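Local coordinates for protein reducing end xylose-releasing exo-oligoxylanase (PDB 5YXT) that probably removes xylose units from the reducing end of xylo-oligosaccharides, acting as a family 8 glycoside hydrolase in xylan breakdown, at residues T12-L17 with A328-D333; F109-A114 with R119-P124; C189-P194 with N250-Y255. All coordinates share one frame; numbering follows the deposited sequence.

Contact 1: T12-L17 with A328-D333; sequences TYRNLL and ASLAAD
The flat guanidinium of Arg14 meets Leu330 with its edge: the carbonyl of Leu330 lies near the guanidinium plane, beside NH2, while the CD2 methyl of the same leucine comes up beside NH2 from one face side, 3.9 Å from it. NH2 gives a weak hydrogen bond to Leu330 O, 2.9 Å long but bent to 127° at the hydrogen, so the contact is close without being well directed. Arg14 reaches the carbonyl because its CG stands anti to the backbone N (chi1 -172°) and the chain then bends at chi3, swinging the head round to the turn. This one leucine thus offers the arginine both a carbonyl and a methyl. The stronger partner of Arg14 is Glu274, which forms a salt bridge with NH1.

Leu16, in the first turn of helix 16-20, supplies the apolar half. Its CD2 sits 3.7 Å from Ser329 O and 4.1 Å from CD2 of Leu330, pressing on the backbone of the short 3-10 turn as well as on its side chain. One of the two backbone bonds of that turn runs from Ala332 N to Ser329 O, 3.0 Å. Ser329 OG faces other company, bonding to Gln290 and to Ala337 O, while Leu16 and Leu330 both continue onto helix 355-369, at Leu369 and Ala368.

The contact therefore joins the N-terminal segment to the connection between helices 318-327 and 335-345, on the periphery of the (alpha/alpha)6 barrel of family 8 enzymes. Chemically, the buried guanidinium is salt-bridged through NH1 and only weakly bonded to a main-chain carbonyl through NH2; Glu274 is likely to offset the positive charge, while Leu330 O gives NH2 a polar neighbour beside an otherwise aliphatic patch.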
# COMPACT_ATOMS: atom_id res chain seq x y z
N THR C 12 -21.74 -4.72 20.88
CA THR C 12 -21.03 -3.46 20.70
C THR C 12 -20.59 -3.33 19.25
O THR C 12 -20.24 -4.31 18.59
CB THR C 12 -19.80 -3.36 21.62
OG1 THR C 12 -18.81 -4.32 21.23
CG2 THR C 12 -20.22 -3.61 23.08
N TYR C 13 -20.60 -2.09 18.77
CA TYR C 13 -20.42 -1.79 17.36
C TYR C 13 -19.28 -0.81 17.17
O TYR C 13 -19.12 0.14 17.94
CB TYR C 13 -21.72 -1.23 16.77
CG TYR C 13 -22.82 -2.25 16.82
CD1 TYR C 13 -23.55 -2.47 18.00
CD2 TYR C 13 -23.11 -3.02 15.72
CE1 TYR C 13 -24.54 -3.42 18.05
CE2 TYR C 13 -24.10 -3.96 15.76
CZ TYR C 13 -24.81 -4.16 16.92
OH TYR C 13 -25.80 -5.12 16.92
N ARG C 14 -18.50 -1.05 16.12
CA ARG C 14 -17.43 -0.15 15.73
C ARG C 14 -18.01 1.11 15.09
O ARG C 14 -18.88 1.03 14.23
CB ARG C 14 -16.51 -0.89 14.75
CG ARG C 14 -15.21 -0.22 14.35
CD ARG C 14 -14.13 -1.27 14.00
NE ARG C 14 -14.45 -2.08 12.82
CZ ARG C 14 -15.07 -3.26 12.87
NH1 ARG C 14 -15.42 -3.75 14.05
NH2 ARG C 14 -15.34 -3.95 11.76
N ASN C 15 -17.55 2.28 15.54
CA ASN C 15 -17.81 3.54 14.84
C ASN C 15 -16.58 3.79 13.99
O ASN C 15 -15.63 4.45 14.43
CB ASN C 15 -18.09 4.69 15.81
CG ASN C 15 -18.39 6.00 15.09
OD1 ASN C 15 -18.03 6.19 13.92
ND2 ASN C 15 -19.04 6.93 15.79
N LEU C 16 -16.59 3.24 12.78
CA LEU C 16 -15.39 3.24 11.94
C LEU C 16 -14.95 4.66 11.60
O LEU C 16 -13.75 4.95 11.57
CB LEU C 16 -15.64 2.43 10.67
CG LEU C 16 -14.35 2.04 9.94
CD1 LEU C 16 -13.41 1.34 10.89
CD2 LEU C 16 -14.59 1.18 8.69
N LEU C 17 -15.90 5.56 11.32
CA LEU C 17 -15.53 6.94 11.00
C LEU C 17 -14.76 7.57 12.15
O LEU C 17 -13.74 8.23 11.94
CB LEU C 17 -16.78 7.75 10.68
CG LEU C 17 -17.46 7.40 9.35
CD1 LEU C 17 -18.88 7.95 9.26
CD2 LEU C 17 -16.61 7.89 8.21
N ALA C 328 -17.77 -1.50 2.80
CA ALA C 328 -16.95 -2.70 2.85
C ALA C 328 -15.72 -2.56 3.75
O ALA C 328 -15.18 -3.58 4.20
CB ALA C 328 -16.51 -3.08 1.44
N SER C 329 -15.30 -1.33 4.05
CA SER C 329 -14.14 -1.13 4.92
C SER C 329 -14.34 -1.71 6.32
O SER C 329 -13.36 -1.88 7.05
CB SER C 329 -13.81 0.36 5.01
OG SER C 329 -13.20 0.82 3.81
N LEU C 330 -15.58 -2.00 6.72
CA LEU C 330 -15.81 -2.77 7.94
C LEU C 330 -15.11 -4.12 7.91
O LEU C 330 -14.84 -4.70 8.96
CB LEU C 330 -17.31 -2.96 8.16
CG LEU C 330 -18.12 -1.75 8.65
CD1 LEU C 330 -19.57 -2.12 8.75
CD2 LEU C 330 -17.61 -1.24 10.00
N ALA C 331 -14.79 -4.64 6.73
CA ALA C 331 -14.05 -5.89 6.61
C ALA C 331 -12.63 -5.70 6.07
O ALA C 331 -12.02 -6.65 5.57
CB ALA C 331 -14.82 -6.88 5.72
N ALA C 332 -12.08 -4.49 6.17
CA ALA C 332 -10.78 -4.20 5.57
C ALA C 332 -9.93 -3.38 6.54
O ALA C 332 -10.41 -2.86 7.55
CB ALA C 332 -10.94 -3.46 4.24
N ASP C 333 -8.66 -3.25 6.19
CA ASP C 333 -7.73 -2.43 6.96
C ASP C 333 -6.60 -2.00 6.05
O ASP C 333 -6.32 -2.65 5.04
CB ASP C 333 -7.18 -3.20 8.17
CG ASP C 333 -6.69 -2.28 9.26
OD1 ASP C 333 -7.50 -1.47 9.77
OD2 ASP C 333 -5.49 -2.36 9.61

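Contact 2: F109-A114 with R119-P124; sequences FAWSCA and RLSNGP
Trp111 lays the CD1 edge of its indole against the carbonyl of Gly123, with CD1 3.0 Å from Gly123 O and nearly in the ring plane, while NE1 rests 3.5 Å from CB of Ser121. Its chi1 of 75° sets CG between the backbone N and the carbonyl carbon, which folds the ring back over its own chain until CB of Ser112 lies above the ring centre. Gly123 O is used twice, since it also accepts the backbone N-H of Trp111 at 2.9 Å.

The two segments are the arms of an irregular beta hairpin. Cys113 and Arg119 form its one bridge, a non-hydrogen-bonded antiparallel pair, next to which Leu120 N donates to Ser112 O (2.9 Å). Strand 112-113 is an edge strand of a four-stranded antiparallel sheet, beside strand 65-67, where Cys113 pairs with Val66. Farther along, a side chain stands in for a carbonyl: Ser112 N gives its hydrogen to Ser121 OG at 3.2 Å.

Leu120 and Arg119 pack on different neighbours. The isobutyl group of Leu120 covers the backbone from Cys113 to Ala114, its CB 3.4 Å from Ser112 OG, a hydroxyl also bonded to Asp65. Arg119 instead runs alongside Ala110 and Cys113, its CD 3.6 Å from Ala110 CB, and its NE reaches Tyr97 O.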
# COMPACT_ATOMS: atom_id res chain seq x y z
N PHE C 109 -44.99 -10.26 -1.96
CA PHE C 109 -45.29 -8.86 -2.26
C PHE C 109 -44.92 -8.57 -3.71
O PHE C 109 -43.81 -8.89 -4.13
CB PHE C 109 -44.50 -7.92 -1.33
CG PHE C 109 -44.88 -8.02 0.12
CD1 PHE C 109 -44.31 -8.98 0.94
CD2 PHE C 109 -45.78 -7.13 0.69
CE1 PHE C 109 -44.65 -9.09 2.27
CE2 PHE C 109 -46.12 -7.22 2.04
CZ PHE C 109 -45.55 -8.20 2.83
N ALA C 110 -45.84 -7.95 -4.45
CA ALA C 110 -45.55 -7.56 -5.83
C ALA C 110 -44.39 -6.56 -5.83
O ALA C 110 -44.42 -5.56 -5.12
CB ALA C 110 -46.78 -6.95 -6.50
N TRP C 111 -43.36 -6.85 -6.62
CA TRP C 111 -42.14 -6.08 -6.49
C TRP C 111 -42.31 -4.65 -6.99
O TRP C 111 -41.64 -3.74 -6.48
CB TRP C 111 -40.98 -6.77 -7.20
CG TRP C 111 -40.99 -6.69 -8.71
CD1 TRP C 111 -41.70 -7.48 -9.57
CD2 TRP C 111 -40.22 -5.80 -9.54
NE1 TRP C 111 -41.44 -7.13 -10.87
CE2 TRP C 111 -40.53 -6.11 -10.88
CE3 TRP C 111 -39.31 -4.78 -9.28
CZ2 TRP C 111 -39.98 -5.41 -11.95
CZ3 TRP C 111 -38.76 -4.09 -10.34
CH2 TRP C 111 -39.09 -4.41 -11.66
N SER C 112 -43.23 -4.40 -7.93
CA SER C 112 -43.31 -3.10 -8.60
C SER C 112 -44.75 -2.61 -8.65
O SER C 112 -45.62 -3.29 -9.20
CB SER C 112 -42.73 -3.18 -10.01
OG SER C 112 -43.04 -2.01 -10.73
N CYS C 113 -44.99 -1.42 -8.11
CA CYS C 113 -46.28 -0.76 -8.16
C CYS C 113 -46.09 0.68 -8.60
O CYS C 113 -45.01 1.27 -8.47
CB CYS C 113 -47.00 -0.80 -6.80
SG CYS C 113 -47.52 -2.45 -6.29
N ALA C 114 -47.15 1.25 -9.11
CA ALA C 114 -47.09 2.67 -9.41
C ALA C 114 -47.36 3.48 -8.14
O ALA C 114 -47.95 2.97 -7.18
CB ALA C 114 -48.09 3.02 -10.50
N ARG C 119 -50.95 -2.19 -9.37
CA ARG C 119 -49.92 -3.19 -9.60
C ARG C 119 -49.27 -3.01 -10.96
O ARG C 119 -49.94 -2.81 -11.97
CB ARG C 119 -50.52 -4.60 -9.53
CG ARG C 119 -51.08 -4.96 -8.19
CD ARG C 119 -49.99 -5.47 -7.28
NE ARG C 119 -50.51 -5.66 -5.94
CZ ARG C 119 -51.23 -6.71 -5.57
NH1 ARG C 119 -51.48 -7.68 -6.44
NH2 ARG C 119 -51.67 -6.80 -4.33
N LEU C 120 -47.94 -3.10 -10.99
CA LEU C 120 -47.20 -3.18 -12.24
C LEU C 120 -46.65 -4.58 -12.48
O LEU C 120 -46.02 -4.83 -13.52
CB LEU C 120 -46.05 -2.15 -12.22
CG LEU C 120 -46.54 -0.71 -12.05
CD1 LEU C 120 -45.39 0.30 -12.14
CD2 LEU C 120 -47.62 -0.39 -13.09
N SER C 121 -46.92 -5.52 -11.57
CA SER C 121 -46.32 -6.85 -11.62
C SER C 121 -47.16 -7.77 -10.75
O SER C 121 -47.97 -7.33 -9.94
CB SER C 121 -44.88 -6.82 -11.11
OG SER C 121 -44.88 -6.41 -9.75
N ASN C 122 -46.95 -9.08 -10.94
CA ASN C 122 -47.56 -10.07 -10.05
C ASN C 122 -46.53 -11.07 -9.54
O ASN C 122 -46.89 -12.20 -9.19
CB ASN C 122 -48.73 -10.77 -10.74
CG ASN C 122 -48.30 -11.67 -11.88
OD1 ASN C 122 -47.21 -11.52 -12.43
ND2 ASN C 122 -49.17 -12.60 -12.26
N GLY C 123 -45.27 -10.67 -9.46
CA GLY C 123 -44.23 -11.48 -8.88
C GLY C 123 -43.38 -10.68 -7.91
O GLY C 123 -43.35 -9.44 -7.95
N PRO C 124 -42.67 -11.37 -7.03
CA PRO C 124 -41.92 -10.68 -5.97
C PRO C 124 -40.45 -10.52 -6.29
O PRO C 124 -39.96 -11.03 -7.30
CB PRO C 124 -42.11 -11.60 -4.77
CG PRO C 124 -42.11 -12.98 -5.40
CD PRO C 124 -42.66 -12.83 -6.83

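Contact 3: C189-P194 with N250-Y255; sequences CEFSDP and NNERGY
The backbones stay well apart, their nearest CA atoms, those of Phe191 and Asn250, being 8.0 Å from each other, so the gap is bridged by side chains alone. The motif is an amide-aromatic contact built on an Asx turn: Asn250 OD1 accepts the backbone N-H of Glu252 at 2.9 Å, and the other end of the same amide is presented to the ring of Phe191.

ND2 of Asn250 stands 3.2 Å above the plane of that ring, over its centre. Ring and amide planes are 74° apart, and the CG-ND2 bond of Asn250 runs almost end-on into the ring, an arrangement in which the partly positive amino group faces the pi cloud. Phe191 holds its ring out to Asn250 through a chi1 of 66°, which puts CG between the backbone N and the carbonyl carbon. Its ring also meets that of Phe185 with planes nearly parallel, and the two residues are joined through their backbones as well.

Glu252 brings a carboxylate oxygen to the far end of the ring, OE2 lying 3.4 Å from Phe191 CZ. Were Phe191 an alanine, the amino group of Asn250 would probably lose its aromatic platform and a gap would open in front of Phe185, freeing the amide and the Glu252 carboxylate to shift.

This pairing ties the loop leading into helix 199-208 to the one leading into helix 263-276. The first loop also carries Cys189, a residue known to form an interchain disulfide, though no other chain of the assembly touches either segment here. Asn250 ND2, besides facing the ring, gives Glu252 OE2 a weak hydrogen bond of 2.8 Å, bent to 118° at the hydrogen.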
# COMPACT_ATOMS: atom_id res chain seq x y z
N CYS C 189 -37.30 -19.34 -10.60
CA CYS C 189 -36.06 -19.51 -11.34
C CYS C 189 -35.01 -20.20 -10.48
O CYS C 189 -34.87 -19.90 -9.29
CB CYS C 189 -35.54 -18.17 -11.87
SG CYS C 189 -36.46 -17.57 -13.34
N GLU C 190 -34.26 -21.10 -11.11
CA GLU C 190 -33.19 -21.86 -10.47
C GLU C 190 -31.83 -21.24 -10.75
O GLU C 190 -30.90 -21.91 -11.22
CB GLU C 190 -33.24 -23.31 -10.92
CG GLU C 190 -34.52 -24.02 -10.55
CD GLU C 190 -34.41 -24.80 -9.26
OE1 GLU C 190 -33.81 -24.29 -8.28
OE2 GLU C 190 -34.92 -25.94 -9.23
N PHE C 191 -31.72 -19.94 -10.50
CA PHE C 191 -30.43 -19.27 -10.40
C PHE C 191 -30.56 -18.16 -9.36
O PHE C 191 -31.62 -17.99 -8.75
CB PHE C 191 -29.94 -18.76 -11.77
CG PHE C 191 -30.79 -17.65 -12.37
CD1 PHE C 191 -30.53 -16.32 -12.06
CD2 PHE C 191 -31.78 -17.93 -13.30
CE1 PHE C 191 -31.28 -15.29 -12.64
CE2 PHE C 191 -32.53 -16.92 -13.88
CZ PHE C 191 -32.29 -15.60 -13.54
N SER C 192 -29.49 -17.41 -9.14
CA SER C 192 -29.51 -16.49 -8.02
C SER C 192 -28.89 -15.15 -8.43
O SER C 192 -28.55 -14.91 -9.59
CB SER C 192 -28.80 -17.10 -6.80
OG SER C 192 -28.96 -16.29 -5.63
N ASP C 193 -28.77 -14.29 -7.43
CA ASP C 193 -28.26 -12.92 -7.59
C ASP C 193 -27.33 -12.73 -6.40
O ASP C 193 -27.81 -12.69 -5.24
CB ASP C 193 -29.43 -11.94 -7.59
CG ASP C 193 -29.02 -10.49 -7.80
OD1 ASP C 193 -28.02 -10.05 -7.19
OD2 ASP C 193 -29.73 -9.78 -8.54
N PRO C 194 -26.01 -12.67 -6.61
CA PRO C 194 -25.08 -12.68 -5.46
C PRO C 194 -25.37 -11.61 -4.40
O PRO C 194 -25.24 -11.89 -3.19
CB PRO C 194 -23.71 -12.48 -6.14
CG PRO C 194 -23.89 -13.20 -7.46
CD PRO C 194 -25.30 -12.86 -7.89
N ASN C 250 -24.62 -15.44 -15.03
CA ASN C 250 -25.79 -15.68 -15.88
C ASN C 250 -25.97 -14.43 -16.75
O ASN C 250 -26.55 -13.44 -16.31
CB ASN C 250 -27.04 -15.96 -15.05
CG ASN C 250 -28.30 -16.12 -15.91
OD1 ASN C 250 -28.28 -15.84 -17.10
ND2 ASN C 250 -29.39 -16.57 -15.29
N ASN C 251 -25.48 -14.49 -17.98
CA ASN C 251 -25.64 -13.38 -18.91
C ASN C 251 -26.71 -13.68 -19.95
O ASN C 251 -26.57 -13.33 -21.13
CB ASN C 251 -24.31 -13.02 -19.56
CG ASN C 251 -24.29 -11.61 -20.06
OD1 ASN C 251 -24.77 -10.70 -19.38
ND2 ASN C 251 -23.74 -11.40 -21.25
N GLU C 252 -27.80 -14.33 -19.52
CA GLU C 252 -28.97 -14.52 -20.38
C GLU C 252 -29.46 -13.17 -20.96
O GLU C 252 -29.76 -13.06 -22.15
CB GLU C 252 -30.09 -15.27 -19.61
CG GLU C 252 -31.14 -14.32 -18.98
CD GLU C 252 -31.79 -14.88 -17.69
OE1 GLU C 252 -33.05 -15.13 -17.72
OE2 GLU C 252 -31.18 -14.93 -16.64
N ARG C 253 -29.55 -12.14 -20.11
CA ARG C 253 -30.19 -10.87 -20.44
C ARG C 253 -29.30 -9.69 -20.06
O ARG C 253 -29.80 -8.62 -19.70
CB ARG C 253 -31.55 -10.73 -19.75
CG ARG C 253 -32.64 -11.62 -20.31
N GLY C 254 -27.98 -9.84 -20.12
CA GLY C 254 -27.09 -8.73 -19.85
C GLY C 254 -26.69 -8.56 -18.40
O GLY C 254 -25.95 -7.61 -18.07
N TYR C 255 -27.15 -9.43 -17.51
CA TYR C 255 -26.89 -9.29 -16.08
C TYR C 255 -25.65 -10.06 -15.64
O TYR C 255 -25.44 -10.24 -14.43
CB TYR C 255 -28.12 -9.72 -15.28
CG TYR C 255 -29.27 -8.73 -15.39
CD1 TYR C 255 -30.21 -8.85 -16.41
CD2 TYR C 255 -29.42 -7.69 -14.47
CE1 TYR C 255 -31.26 -7.96 -16.52
CE2 TYR C 255 -30.48 -6.78 -14.58
CZ TYR C 255 -31.39 -6.93 -15.61
OH TYR C 255 -32.46 -6.05 -15.73

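In the fold
Contact 1 spans most of the chain, with 310 residues between its segments, bringing the N-terminal part to a connection late in the sequence; contacts 2 and 3 both fall within that long loop, one after the other. Contacts 1 and 2 lie on opposite sides of the chain's centre, their own centres about 36 Å apart. Contact 3 is nearer to contact 2, with about 20 Å between centres and about 8 Å between nearest atoms, than to contact 1, at about 31 Å between centres. None of the three touches another. All sit 17 to 19 Å from the chain's centre, toward its outer part and mostly in connections between helices.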